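PDB 5W1H: LbaCas13a (C2c2) from Lachnospiraceae bacterium, which binds a mature CRISPR guide RNA and, as a Cas13a nuclease, probably cleaves single-stranded RNA once a matching target pairs with the guide. Local coordinates for residues H1295-R1300 and N1334-E1339; A1027-G1032 and V1103-L1108. All blocks are in the same frame, centred on the assembly; numbering follows the deposited sequence.

Interaction 1: residues H1295-R1300 and N1334-E1339; sequences HFVNVR and NGVYSE. With nucleotides of chain B.
The side-chain amide of Asn-1298 lies flat against the ring of Tyr-1337, the two planes only 5° apart, and CB of Asn-1298 makes a CH-pi contact over the ring centre, 3.5 Å from the centroid. Tyr-1337 can take this place because its CG sits between the backbone N and the carbonyl carbon (chi1 62°), which lays the ring over the neighbouring strand. Asparagine suits the partner position: its amide is flat enough to stack and still has an N-H to give. ND2 of Asn-1298 donates to OE1 of Glu-1339 at 2.7 Å; the oxygen lies close to the amide plane, whereas the donor stands above the carboxylate plane. Glu-1339 reaches back through a bend at chi2, and its OE2 is bound by the backbone N of Ala-829, so both carboxylate oxygens are held. NH2 of Arg-1300 comes within 3.3 Å of CE1 of Tyr-1337, the guanidinium inclined 44° to the ring. The opposite sheet face is mostly apolar, Ser-1338 being its polar member: CG1 of Val-1297 meets CG1 of Val-1336 at 3.9 Å, branched side chains that pack against helix 1357-1368. Between the faces, Asn-1298 N donates to Tyr-1337 O (2.8 Å) and Tyr-1337 N returns a bond to Asn-1298 O (2.9 Å). The ring edge of Phe-1296 meets the guide RNA, CE2 lying 3.5 Å from O4' of C38 of chain B. Helix 1284-1294 thus turns through a Schellman motif, with Phe-1296 at positive phi, straight into strand 1297-1310, which pairs antiparallel with strand 1336-1344 in a mixed beta-sheet.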
ATOM      1  N   HIS A1295      -4.871  12.197   7.132  1.00 24.17           N
ATOM      2  CA  HIS A1295      -5.126  13.615   7.323  1.00 25.68           C
ATOM      3  C   HIS A1295      -6.058  13.873   8.503  1.00 25.85           C
ATOM      4  O   HIS A1295      -6.700  14.927   8.566  1.00 25.22           O
ATOM      5  CB  HIS A1295      -5.678  14.214   6.029  1.00 25.72           C
ATOM      6  CG  HIS A1295      -4.754  14.037   4.863  1.00 28.95           C
ATOM      7  ND1 HIS A1295      -3.836  14.994   4.491  1.00 31.17           N
ATOM      8  CD2 HIS A1295      -4.576  12.995   4.016  1.00 28.04           C
ATOM      9  CE1 HIS A1295      -3.148  14.559   3.449  1.00 29.99           C
ATOM     10  NE2 HIS A1295      -3.577  13.349   3.141  1.00 31.59           N
ATOM     11  N   PHE A1296      -6.146  12.910   9.425  1.00 26.31           N
ATOM     12  CA  PHE A1296      -6.839  13.046  10.705  1.00 24.99           C
ATOM     13  C   PHE A1296      -8.349  13.178  10.544  1.00 30.29           C
ATOM     14  O   PHE A1296      -9.019  13.770  11.395  1.00 29.44           O
ATOM     15  CB  PHE A1296      -6.268  14.213  11.515  1.00 31.49           C
ATOM     16  CG  PHE A1296      -4.781  14.129  11.705  1.00 31.17           C
ATOM     17  CD1 PHE A1296      -4.230  13.153  12.520  1.00 35.27           C
ATOM     18  CD2 PHE A1296      -3.931  15.009  11.052  1.00 34.87           C
ATOM     19  CE1 PHE A1296      -2.856  13.062  12.690  1.00 35.95           C
ATOM     20  CE2 PHE A1296      -2.560  14.925  11.219  1.00 34.71           C
ATOM     21  CZ  PHE A1296      -2.023  13.950  12.039  1.00 34.95           C
ATOM     22  N   VAL A1297      -8.898  12.611   9.472  1.00 26.30           N
ATOM     23  CA  VAL A1297     -10.339  12.565   9.247  1.00 28.12           C
ATOM     24  C   VAL A1297     -10.794  11.118   9.372  1.00 25.53           C
ATOM     25  O   VAL A1297     -10.316  10.242   8.639  1.00 26.33           O
ATOM     26  CB  VAL A1297     -10.726  13.141   7.877  1.00 25.93           C
ATOM     27  CG1 VAL A1297     -12.236  13.026   7.671  1.00 26.86           C
ATOM     28  CG2 VAL A1297     -10.275  14.583   7.763  1.00 25.59           C
ATOM     29  N   ASN A1298     -11.719  10.869  10.292  1.00 25.34           N
ATOM     30  CA  ASN A1298     -12.295   9.549  10.497  1.00 27.17           C
ATOM     31  C   ASN A1298     -13.658   9.488   9.822  1.00 29.68           C
ATOM     32  O   ASN A1298     -14.519  10.336  10.080  1.00 30.83           O
ATOM     33  CB  ASN A1298     -12.436   9.243  11.988  1.00 34.88           C
ATOM     34  CG  ASN A1298     -11.973   7.850  12.343  1.00 38.43           C
ATOM     35  OD1 ASN A1298     -12.578   6.858  11.934  1.00 43.82           O
ATOM     36  ND2 ASN A1298     -10.899   7.765  13.116  1.00 34.53           N
ATOM     37  N   VAL A1299     -13.851   8.495   8.957  1.00 30.17           N
ATOM     38  CA  VAL A1299     -15.121   8.321   8.264  1.00 29.50           C
ATOM     39  C   VAL A1299     -15.665   6.932   8.570  1.00 29.06           C
ATOM     40  O   VAL A1299     -14.913   5.972   8.764  1.00 30.76           O
ATOM     41  CB  VAL A1299     -14.995   8.542   6.739  1.00 30.35           C
ATOM     42  CG1 VAL A1299     -14.369   9.897   6.446  1.00 25.98           C
ATOM     43  CG2 VAL A1299     -14.204   7.417   6.082  1.00 29.06           C
ATOM     44  N   ARG A1300     -16.990   6.838   8.635  1.00 27.23           N
ATOM     45  CA  ARG A1300     -17.687   5.577   8.855  1.00 26.94           C
ATOM     46  C   ARG A1300     -18.454   5.233   7.586  1.00 30.42           C
ATOM     47  O   ARG A1300     -19.384   5.952   7.204  1.00 29.20           O
ATOM     48  CB  ARG A1300     -18.632   5.664  10.054  1.00 31.74           C
ATOM     49  CG  ARG A1300     -17.956   5.989  11.379  1.00 34.30           C
ATOM     50  CD  ARG A1300     -18.996   6.113  12.490  1.00 45.20           C
ATOM     51  NE  ARG A1300     -18.520   6.894  13.630  1.00 46.11           N
ATOM     52  CZ  ARG A1300     -18.254   6.387  14.831  1.00 47.41           C
ATOM     53  NH1 ARG A1300     -18.418   5.090  15.058  1.00 56.01           N
ATOM     54  NH2 ARG A1300     -17.830   7.179  15.809  1.00 45.87           N
ATOM     55  N   ASN A1334     -23.397  11.449  12.053  1.00 32.75           N
ATOM     56  CA  ASN A1334     -22.150  11.127  12.749  1.00 36.08           C
ATOM     57  C   ASN A1334     -21.292  10.161  11.933  1.00 34.24           C
ATOM     58  O   ASN A1334     -20.769   9.169  12.446  1.00 34.80           O
ATOM     59  CB  ASN A1334     -22.430  10.577  14.147  1.00 37.61           C
ATOM     60  CG  ASN A1334     -23.132  11.582  15.033  1.00 41.21           C
ATOM     61  OD1 ASN A1334     -23.093  12.782  14.768  1.00 37.28           O
ATOM     62  ND2 ASN A1334     -23.774  11.101  16.092  1.00 44.14           N
ATOM     63  N   GLY A1335     -21.148  10.465  10.646  1.00 30.54           N
ATOM     64  CA  GLY A1335     -20.340   9.646   9.762  1.00 31.04           C
ATOM     65  C   GLY A1335     -18.915  10.137   9.595  1.00 29.53           C
ATOM     66  O   GLY A1335     -18.051   9.392   9.125  1.00 29.21           O
ATOM     67  N   VAL A1336     -18.654  11.388   9.972  1.00 28.32           N
ATOM     68  CA  VAL A1336     -17.338  12.005   9.837  1.00 27.00           C
ATOM     69  C   VAL A1336     -16.988  12.691  11.149  1.00 32.24           C
ATOM     70  O   VAL A1336     -17.783  13.479  11.674  1.00 32.29           O
ATOM     71  CB  VAL A1336     -17.293  13.019   8.678  1.00 26.80           C
ATOM     72  CG1 VAL A1336     -15.936  13.723   8.641  1.00 29.79           C
ATOM     73  CG2 VAL A1336     -17.577  12.334   7.345  1.00 27.53           C
ATOM     74  N   TYR A1337     -15.800  12.401  11.676  1.00 32.24           N
ATOM     75  CA  TYR A1337     -15.320  13.100  12.858  1.00 32.15           C
ATOM     76  C   TYR A1337     -13.805  13.216  12.797  1.00 33.31           C
ATOM     77  O   TYR A1337     -13.125  12.399  12.169  1.00 28.89           O
ATOM     78  CB  TYR A1337     -15.756  12.410  14.159  1.00 33.27           C
ATOM     79  CG  TYR A1337     -15.235  11.002  14.370  1.00 32.67           C
ATOM     80  CD1 TYR A1337     -15.934   9.903  13.886  1.00 35.15           C
ATOM     81  CD2 TYR A1337     -14.068  10.771  15.089  1.00 34.60           C
ATOM     82  CE1 TYR A1337     -15.473   8.614  14.090  1.00 35.67           C
ATOM     83  CE2 TYR A1337     -13.600   9.484  15.299  1.00 35.53           C
ATOM     84  CZ  TYR A1337     -14.308   8.411  14.799  1.00 35.21           C
ATOM     85  OH  TYR A1337     -13.847   7.129  15.002  1.00 38.48           O
ATOM     86  N   SER A1338     -13.289  14.251  13.447  1.00 30.18           N
ATOM     87  CA  SER A1338     -11.860  14.510  13.449  1.00 32.62           C
ATOM     88  C   SER A1338     -11.158  13.652  14.490  1.00 30.04           C
ATOM     89  O   SER A1338     -11.699  13.366  15.560  1.00 30.21           O
ATOM     90  CB  SER A1338     -11.582  15.986  13.733  1.00 30.53           C
ATOM     91  OG  SER A1338     -10.200  16.211  13.959  1.00 31.91           O
ATOM     92  N   GLU A1339      -9.943  13.228  14.158  1.00 31.18           N
ATOM     93  CA  GLU A1339      -9.053  12.683  15.168  1.00 31.17           C
ATOM     94  C   GLU A1339      -8.732  13.754  16.204  1.00 33.80           C
ATOM     95  O   GLU A1339      -8.699  14.950  15.905  1.00 29.52           O
ATOM     96  CB  GLU A1339      -7.761  12.175  14.528  1.00 34.34           C
ATOM     97  CG  GLU A1339      -7.927  10.910  13.718  1.00 35.07           C
ATOM     98  CD  GLU A1339      -8.298   9.720  14.576  1.00 40.81           C
ATOM     99  OE1 GLU A1339      -9.503   9.403  14.671  1.00 42.33           O
ATOM    100  OE2 GLU A1339      -7.382   9.109  15.166  1.00 37.67           O
TER
ATOM    101  P     C B  38      -1.291  20.179  12.582  1.00 40.65           P
ATOM    102  OP1   C B  38      -2.776  20.210  12.545  1.00 42.74           O
ATOM    103  OP2   C B  38      -0.560  20.841  13.694  1.00 37.51           O
ATOM    104  O5'   C B  38      -0.828  18.658  12.553  1.00 37.93           O
ATOM    105  C5'   C B  38       0.552  18.336  12.502  1.00 39.19           C
ATOM    106  C4'   C B  38       0.773  16.866  12.276  1.00 37.42           C
ATOM    107  O4'   C B  38       0.517  16.538  10.888  1.00 39.87           O
ATOM    108  C3'   C B  38       2.189  16.376  12.530  1.00 37.55           C
ATOM    109  O3'   C B  38       2.403  16.106  13.907  1.00 34.40           O
ATOM    110  C2'   C B  38       2.292  15.137  11.643  1.00 38.39           C
ATOM    111  O2'   C B  38       1.755  14.001  12.303  1.00 38.10           O
ATOM    112  C1'   C B  38       1.371  15.497  10.470  1.00 39.57           C
ATOM    113  N1    C B  38       2.094  15.933   9.250  1.00 40.27           N
ATOM    114  C2    C B  38       2.796  14.994   8.479  1.00 39.37           C
ATOM    115  O2    C B  38       2.831  13.810   8.846  1.00 38.54           O
ATOM    116  N3    C B  38       3.436  15.400   7.356  1.00 35.27           N
ATOM    117  C4    C B  38       3.383  16.681   6.980  1.00 39.84           C
ATOM    118  N4    C B  38       4.027  17.041   5.864  1.00 35.51           N
ATOM    119  C5    C B  38       2.665  17.653   7.735  1.00 37.66           C
ATOM    120  C6    C B  38       2.040  17.239   8.846  1.00 37.51           C
TER

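Interaction 2: residues A1027-G1032 and V1103-L1108; sequences ALYYDG and VEFRDL. With nucleotides of chain B.
The backbones of 1027-1032 and 1103-1108 stay well apart, with 8.3 Å between CA of Leu-1028 and CA of Glu-1104 at their nearest, so side chains and a water, reaching to backbone carbonyls, make the junction. A Schellman motif shapes the second segment: Phe-1105, at positive phi, ends helix 1087-1103 and is also the N-cap residue of helix 1106-1145. The carbonyl of Val-1103, the last residue of the first helix, accepts from Tyr-1029, whose phenol is long enough to cross the gap: OH donates to Val-1103 O at 3.0 Å, in the carbonyl plane and on a lone pair. The same carbonyl lies near the edge of the tyrosine ring. Tyr-1029 and Phe-1105 then meet rim to rim, CE1 to CE2 at 3.5 Å with planes 52° apart, neither ring over the other's face. Leucine and valine suit the apolar flank: CD1 of Leu-1028 touches CG2 of Val-1103 at 3.6 Å, and both side chains rest on Ile-1065 of helix 1062-1074. Glu-1104 leaves its helix with CB turned away, but a bend at chi2 (-65°) brings the carboxylate back, and one water donates both to its OE2 and to Leu-1028 O. Beyond the turn, Arg-1106 is directed at the guide RNA. Its chain, extended from CG to NE, runs past the base of G37 of chain B, with CG 3.5 Å from O6. An arginine can offer two nitrogens to one phosphate oxygen: NH1 of Arg-1106 donates to OP1 of A36 of chain B at 2.8 Å, while NH2 approaches the same OP1 at an unusually short 2.5 Å, a length that is doubtful.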
ATOM      1  N   ALA A1027      -4.161  44.185   4.858  1.00 41.69           N
ATOM      2  CA  ALA A1027      -2.788  43.911   4.391  1.00 46.32           C
ATOM      3  C   ALA A1027      -2.782  42.527   3.733  1.00 42.73           C
ATOM      4  O   ALA A1027      -3.693  42.224   2.946  1.00 41.34           O
ATOM      5  CB  ALA A1027      -1.813  44.082   5.541  1.00 43.39           C
ATOM      6  N   LEU A1028      -1.768  41.699   4.008  1.00 44.17           N
ATOM      7  CA  LEU A1028      -1.703  40.289   3.626  1.00 43.18           C
ATOM      8  C   LEU A1028      -1.461  40.050   2.139  1.00 40.96           C
ATOM      9  O   LEU A1028      -0.607  39.235   1.777  1.00 41.17           O
ATOM     10  CB  LEU A1028      -2.977  39.556   4.060  1.00 40.35           C
ATOM     11  CG  LEU A1028      -3.132  39.307   5.561  1.00 43.76           C
ATOM     12  CD1 LEU A1028      -4.548  38.875   5.888  1.00 39.55           C
ATOM     13  CD2 LEU A1028      -2.130  38.266   6.040  1.00 40.95           C
ATOM     14  N   TYR A1029      -2.196  40.737   1.264  1.00 39.81           N
ATOM     15  CA  TYR A1029      -2.242  40.362  -0.145  1.00 40.82           C
ATOM     16  C   TYR A1029      -1.629  41.397  -1.081  1.00 44.65           C
ATOM     17  O   TYR A1029      -1.708  41.228  -2.304  1.00 41.26           O
ATOM     18  CB  TYR A1029      -3.686  40.077  -0.559  1.00 39.41           C
ATOM     19  CG  TYR A1029      -4.371  39.087   0.348  1.00 42.87           C
ATOM     20  CD1 TYR A1029      -4.087  37.731   0.265  1.00 37.70           C
ATOM     21  CD2 TYR A1029      -5.291  39.507   1.299  1.00 40.32           C
ATOM     22  CE1 TYR A1029      -4.706  36.820   1.095  1.00 37.71           C
ATOM     23  CE2 TYR A1029      -5.916  38.603   2.135  1.00 38.36           C
ATOM     24  CZ  TYR A1029      -5.618  37.261   2.028  1.00 40.22           C
ATOM     25  OH  TYR A1029      -6.240  36.356   2.854  1.00 38.02           O
ATOM     26  N   TYR A1030      -1.014  42.453  -0.555  1.00 42.74           N
ATOM     27  CA  TYR A1030      -0.426  43.480  -1.401  1.00 46.42           C
ATOM     28  C   TYR A1030       1.019  43.723  -0.993  1.00 48.18           C
ATOM     29  O   TYR A1030       1.371  43.656   0.186  1.00 50.03           O
ATOM     30  CB  TYR A1030      -1.225  44.788  -1.344  1.00 47.53           C
ATOM     31  CG  TYR A1030      -1.544  45.335  -2.717  1.00 49.39           C
ATOM     32  CD1 TYR A1030      -2.605  44.830  -3.455  1.00 46.96           C
ATOM     33  CD2 TYR A1030      -0.775  46.345  -3.281  1.00 50.42           C
ATOM     34  CE1 TYR A1030      -2.897  45.318  -4.716  1.00 49.28           C
ATOM     35  CE2 TYR A1030      -1.058  46.841  -4.541  1.00 49.05           C
ATOM     36  CZ  TYR A1030      -2.121  46.323  -5.255  1.00 50.28           C
ATOM     37  OH  TYR A1030      -2.410  46.811  -6.507  1.00 48.77           O
ATOM     38  N   ASP A1031       1.857  44.006  -1.995  1.00 52.37           N
ATOM     39  CA  ASP A1031       3.295  44.214  -1.814  1.00 52.10           C
ATOM     40  C   ASP A1031       3.658  45.518  -2.523  1.00 53.69           C
ATOM     41  O   ASP A1031       4.173  45.513  -3.643  1.00 56.26           O
ATOM     42  CB  ASP A1031       4.091  43.018  -2.352  1.00 55.60           C
ATOM     43  CG  ASP A1031       5.529  43.001  -1.866  1.00 59.01           C
ATOM     44  OD1 ASP A1031       5.945  43.964  -1.187  1.00 62.00           O
ATOM     45  OD2 ASP A1031       6.243  42.018  -2.160  1.00 58.55           O
ATOM     46  N   GLY A1032       3.372  46.639  -1.865  1.00 55.64           N
ATOM     47  CA  GLY A1032       3.702  47.941  -2.405  1.00 55.03           C
ATOM     48  C   GLY A1032       2.821  48.368  -3.561  1.00 55.44           C
ATOM     49  O   GLY A1032       1.641  48.678  -3.374  1.00 54.08           O
ATOM     50  N   VAL A1103      -6.177  31.958   5.781  1.00 33.44           N
ATOM     51  CA  VAL A1103      -5.863  33.252   5.193  1.00 35.65           C
ATOM     52  C   VAL A1103      -4.636  33.185   4.289  1.00 35.89           C
ATOM     53  O   VAL A1103      -4.490  34.017   3.385  1.00 33.72           O
ATOM     54  CB  VAL A1103      -5.692  34.298   6.315  1.00 38.10           C
ATOM     55  CG1 VAL A1103      -4.253  34.342   6.820  1.00 36.10           C
ATOM     56  CG2 VAL A1103      -6.158  35.661   5.855  1.00 42.25           C
ATOM     57  N   GLU A1104      -3.758  32.205   4.493  1.00 34.36           N
ATOM     58  CA  GLU A1104      -2.584  32.014   3.651  1.00 38.95           C
ATOM     59  C   GLU A1104      -2.821  31.018   2.522  1.00 38.48           C
ATOM     60  O   GLU A1104      -1.873  30.680   1.804  1.00 37.96           O
ATOM     61  CB  GLU A1104      -1.395  31.555   4.500  1.00 37.52           C
ATOM     62  CG  GLU A1104      -0.825  32.636   5.405  1.00 40.57           C
ATOM     63  CD  GLU A1104      -0.217  33.785   4.625  1.00 44.94           C
ATOM     64  OE1 GLU A1104       0.299  33.547   3.511  1.00 48.02           O
ATOM     65  OE2 GLU A1104      -0.260  34.930   5.122  1.00 46.02           O
ATOM     66  N   PHE A1105      -4.060  30.547   2.353  1.00 36.40           N
ATOM     67  CA  PHE A1105      -4.408  29.542   1.345  1.00 35.27           C
ATOM     68  C   PHE A1105      -3.640  28.239   1.555  1.00 35.61           C
ATOM     69  O   PHE A1105      -3.391  27.493   0.606  1.00 38.32           O
ATOM     70  CB  PHE A1105      -4.190  30.071  -0.077  1.00 35.85           C
ATOM     71  CG  PHE A1105      -4.798  31.423  -0.318  1.00 38.69           C
ATOM     72  CD1 PHE A1105      -6.168  31.564  -0.458  1.00 37.07           C
ATOM     73  CD2 PHE A1105      -4.000  32.551  -0.401  1.00 38.81           C
ATOM     74  CE1 PHE A1105      -6.730  32.807  -0.675  1.00 39.06           C
ATOM     75  CE2 PHE A1105      -4.557  33.795  -0.619  1.00 39.92           C
ATOM     76  CZ  PHE A1105      -5.924  33.923  -0.757  1.00 38.58           C
ATOM     77  N   ARG A1106      -3.265  27.952   2.804  1.00 38.71           N
ATOM     78  CA  ARG A1106      -2.588  26.692   3.097  1.00 38.17           C
ATOM     79  C   ARG A1106      -3.570  25.529   3.100  1.00 38.42           C
ATOM     80  O   ARG A1106      -3.229  24.425   2.662  1.00 34.66           O
ATOM     81  CB  ARG A1106      -1.847  26.785   4.432  1.00 36.60           C
ATOM     82  CG  ARG A1106      -0.496  27.472   4.319  1.00 35.76           C
ATOM     83  CD  ARG A1106       0.114  27.815   5.677  1.00 40.73           C
ATOM     84  NE  ARG A1106       1.265  28.701   5.511  1.00 40.23           N
ATOM     85  CZ  ARG A1106       2.042  29.129   6.502  1.00 43.84           C
ATOM     86  NH1 ARG A1106       1.801  28.755   7.753  1.00 35.71           N
ATOM     87  NH2 ARG A1106       3.064  29.936   6.238  1.00 41.40           N
ATOM     88  N   ASP A1107      -4.793  25.754   3.592  1.00 33.54           N
ATOM     89  CA  ASP A1107      -5.810  24.713   3.501  1.00 36.18           C
ATOM     90  C   ASP A1107      -6.088  24.347   2.050  1.00 35.21           C
ATOM     91  O   ASP A1107      -6.362  23.181   1.744  1.00 35.25           O
ATOM     92  CB  ASP A1107      -7.095  25.157   4.207  1.00 38.76           C
ATOM     93  CG  ASP A1107      -7.759  26.354   3.535  1.00 44.13           C
ATOM     94  OD1 ASP A1107      -7.051  27.168   2.898  1.00 40.26           O
ATOM     95  OD2 ASP A1107      -8.999  26.482   3.651  1.00 44.38           O
ATOM     96  N   LEU A1108      -5.988  25.323   1.146  1.00 35.07           N
ATOM     97  CA  LEU A1108      -6.146  25.057  -0.281  1.00 35.65           C
ATOM     98  C   LEU A1108      -5.150  24.004  -0.758  1.00 37.05           C
ATOM     99  O   LEU A1108      -5.513  23.061  -1.472  1.00 33.47           O
ATOM    100  CB  LEU A1108      -5.972  26.363  -1.058  1.00 40.64           C
ATOM    101  CG  LEU A1108      -6.647  26.520  -2.416  1.00 43.52           C
ATOM    102  CD1 LEU A1108      -8.161  26.473  -2.266  1.00 44.27           C
ATOM    103  CD2 LEU A1108      -6.209  27.823  -3.059  1.00 38.51           C
TER
ATOM    104  P     G B  37       3.208  24.362  12.247  1.00 41.75           P
ATOM    105  OP1   G B  37       3.156  23.394  13.373  1.00 40.49           O
ATOM    106  OP2   G B  37       4.400  24.387  11.359  1.00 41.14           O
ATOM    107  O5'   G B  37       1.916  24.151  11.334  1.00 39.45           O
ATOM    108  C5'   G B  37       0.609  24.126  11.903  1.00 38.59           C
ATOM    109  C4'   G B  37      -0.286  23.110  11.233  1.00 37.68           C
ATOM    110  O4'   G B  37      -0.592  23.538   9.873  1.00 37.72           O
ATOM    111  C3'   G B  37       0.294  21.698  11.107  1.00 38.72           C
ATOM    112  O3'   G B  37      -0.772  20.753  11.175  1.00 37.76           O
ATOM    113  C2'   G B  37       0.832  21.697   9.682  1.00 37.14           C
ATOM    114  O2'   G B  37       1.002  20.416   9.114  1.00 41.22           O
ATOM    115  C1'   G B  37      -0.254  22.499   8.973  1.00 37.97           C
ATOM    116  N9    G B  37       0.135  23.074   7.683  1.00 37.68           N
ATOM    117  C8    G B  37      -0.551  22.909   6.504  1.00 38.56           C
ATOM    118  N7    G B  37       0.008  23.518   5.495  1.00 40.49           N
ATOM    119  C5    G B  37       1.131  24.124   6.042  1.00 38.34           C
ATOM    120  C6    G B  37       2.127  24.923   5.428  1.00 40.00           C
ATOM    121  O6    G B  37       2.219  25.271   4.245  1.00 38.10           O
ATOM    122  N1    G B  37       3.085  25.332   6.348  1.00 41.14           N
ATOM    123  C2    G B  37       3.095  25.011   7.682  1.00 41.04           C
ATOM    124  N2    G B  37       4.111  25.500   8.404  1.00 38.18           N
ATOM    125  N3    G B  37       2.173  24.265   8.265  1.00 38.23           N
ATOM    126  C4    G B  37       1.229  23.857   7.392  1.00 38.87           C
ATOM    127  P     A B  36       4.865  30.204   9.648  1.00 39.62           P
ATOM    128  OP1   A B  36       3.893  30.505   8.565  1.00 40.48           O
ATOM    129  OP2   A B  36       5.015  31.174  10.761  1.00 41.36           O
ATOM    130  O5'   A B  36       4.495  28.798  10.295  1.00 38.06           O
ATOM    131  C5'   A B  36       5.385  28.153  11.201  1.00 40.80           C
ATOM    132  C4'   A B  36       4.649  27.542  12.368  1.00 41.16           C
ATOM    133  O4'   A B  36       4.452  28.547  13.401  1.00 43.43           O
ATOM    134  C3'   A B  36       3.261  26.983  12.048  1.00 42.01           C
ATOM    135  O3'   A B  36       3.016  25.834  12.856  1.00 41.58           O
ATOM    136  C2'   A B  36       2.337  28.108  12.497  1.00 43.77           C
ATOM    137  O2'   A B  36       1.023  27.701  12.813  1.00 44.74           O
ATOM    138  C1'   A B  36       3.077  28.623  13.726  1.00 43.90           C
ATOM    139  N9    A B  36       2.748  30.000  14.094  1.00 44.85           N
ATOM    140  C8    A B  36       2.882  31.147  13.350  1.00 46.16           C
ATOM    141  N7    A B  36       2.487  32.226  13.980  1.00 43.74           N
ATOM    142  C5    A B  36       2.070  31.757  15.219  1.00 44.86           C
ATOM    143  C6    A B  36       1.539  32.403  16.349  1.00 47.32           C
ATOM    144  N6    A B  36       1.332  33.720  16.412  1.00 50.67           N
ATOM    145  N1    A B  36       1.219  31.639  17.417  1.00 46.63           N
ATOM    146  C2    A B  36       1.424  30.317  17.353  1.00 46.56           C
ATOM    147  N3    A B  36       1.917  29.597  16.349  1.00 45.56           N
ATOM    148  C4    A B  36       2.223  30.388  15.302  1.00 44.98           C
ATOM    149  P     U B  35       6.057  25.970   5.732  1.00 42.09           P
ATOM    150  OP1   U B  35       5.825  24.504   5.806  1.00 49.96           O
ATOM    151  OP2   U B  35       4.927  26.933   5.718  1.00 41.26           O
ATOM    152  O5'   U B  35       6.972  26.331   6.986  1.00 49.41           O
ATOM    153  C5'   U B  35       7.979  27.324   6.905  1.00 36.73           C
ATOM    154  C4'   U B  35       7.811  28.429   7.921  1.00 36.88           C
ATOM    155  O4'   U B  35       8.874  29.378   7.675  1.00 34.90           O
ATOM    156  C3'   U B  35       6.526  29.236   7.799  1.00 38.90           C
ATOM    157  O3'   U B  35       6.331  29.967   9.016  1.00 38.31           O
ATOM    158  C2'   U B  35       6.891  30.211   6.691  1.00 37.96           C
ATOM    159  O2'   U B  35       6.085  31.369   6.629  1.00 42.19           O
ATOM    160  C1'   U B  35       8.353  30.533   7.036  1.00 39.04           C
ATOM    161  N1    U B  35       9.188  30.758   5.852  1.00 37.82           N
ATOM    162  C2    U B  35       9.914  31.928   5.744  1.00 38.33           C
ATOM    163  O2    U B  35       9.894  32.803   6.594  1.00 37.00           O
ATOM    164  N3    U B  35      10.664  32.025   4.597  1.00 36.46           N
ATOM    165  C4    U B  35      10.757  31.090   3.584  1.00 37.35           C
ATOM    166  O4    U B  35      11.470  31.311   2.608  1.00 37.65           O
ATOM    167  C5    U B  35       9.979  29.909   3.777  1.00 37.25           C
ATOM    168  C6    U B  35       9.243  29.791   4.879  1.00 36.96           C
TER
HETATM  169  O   HOH W   1       0.636  37.294   3.406  1.00 49.63           O

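How the interactions relate
From the N terminus, segment 1027-1032 comes first, and interaction 2 closes a largely helical loop when the chain returns at 1103-1108. Helix 1106-1145 then leads onward, and only later does interaction 1 open at 1295-1300, closing at 1334-1339 over a short, strand-rich excursion. The two loops therefore follow in series, neither nesting nor crossing. Interaction 2 joins the small 1030-1035 hairpin region to the break between two helices; interaction 1 ties strands of the late mixed sheet. Their centres are 29 Å apart, but helix 1106-1145 bridges them, since His-1295 packs on it, and both border consecutive nucleotides of the guide RNA.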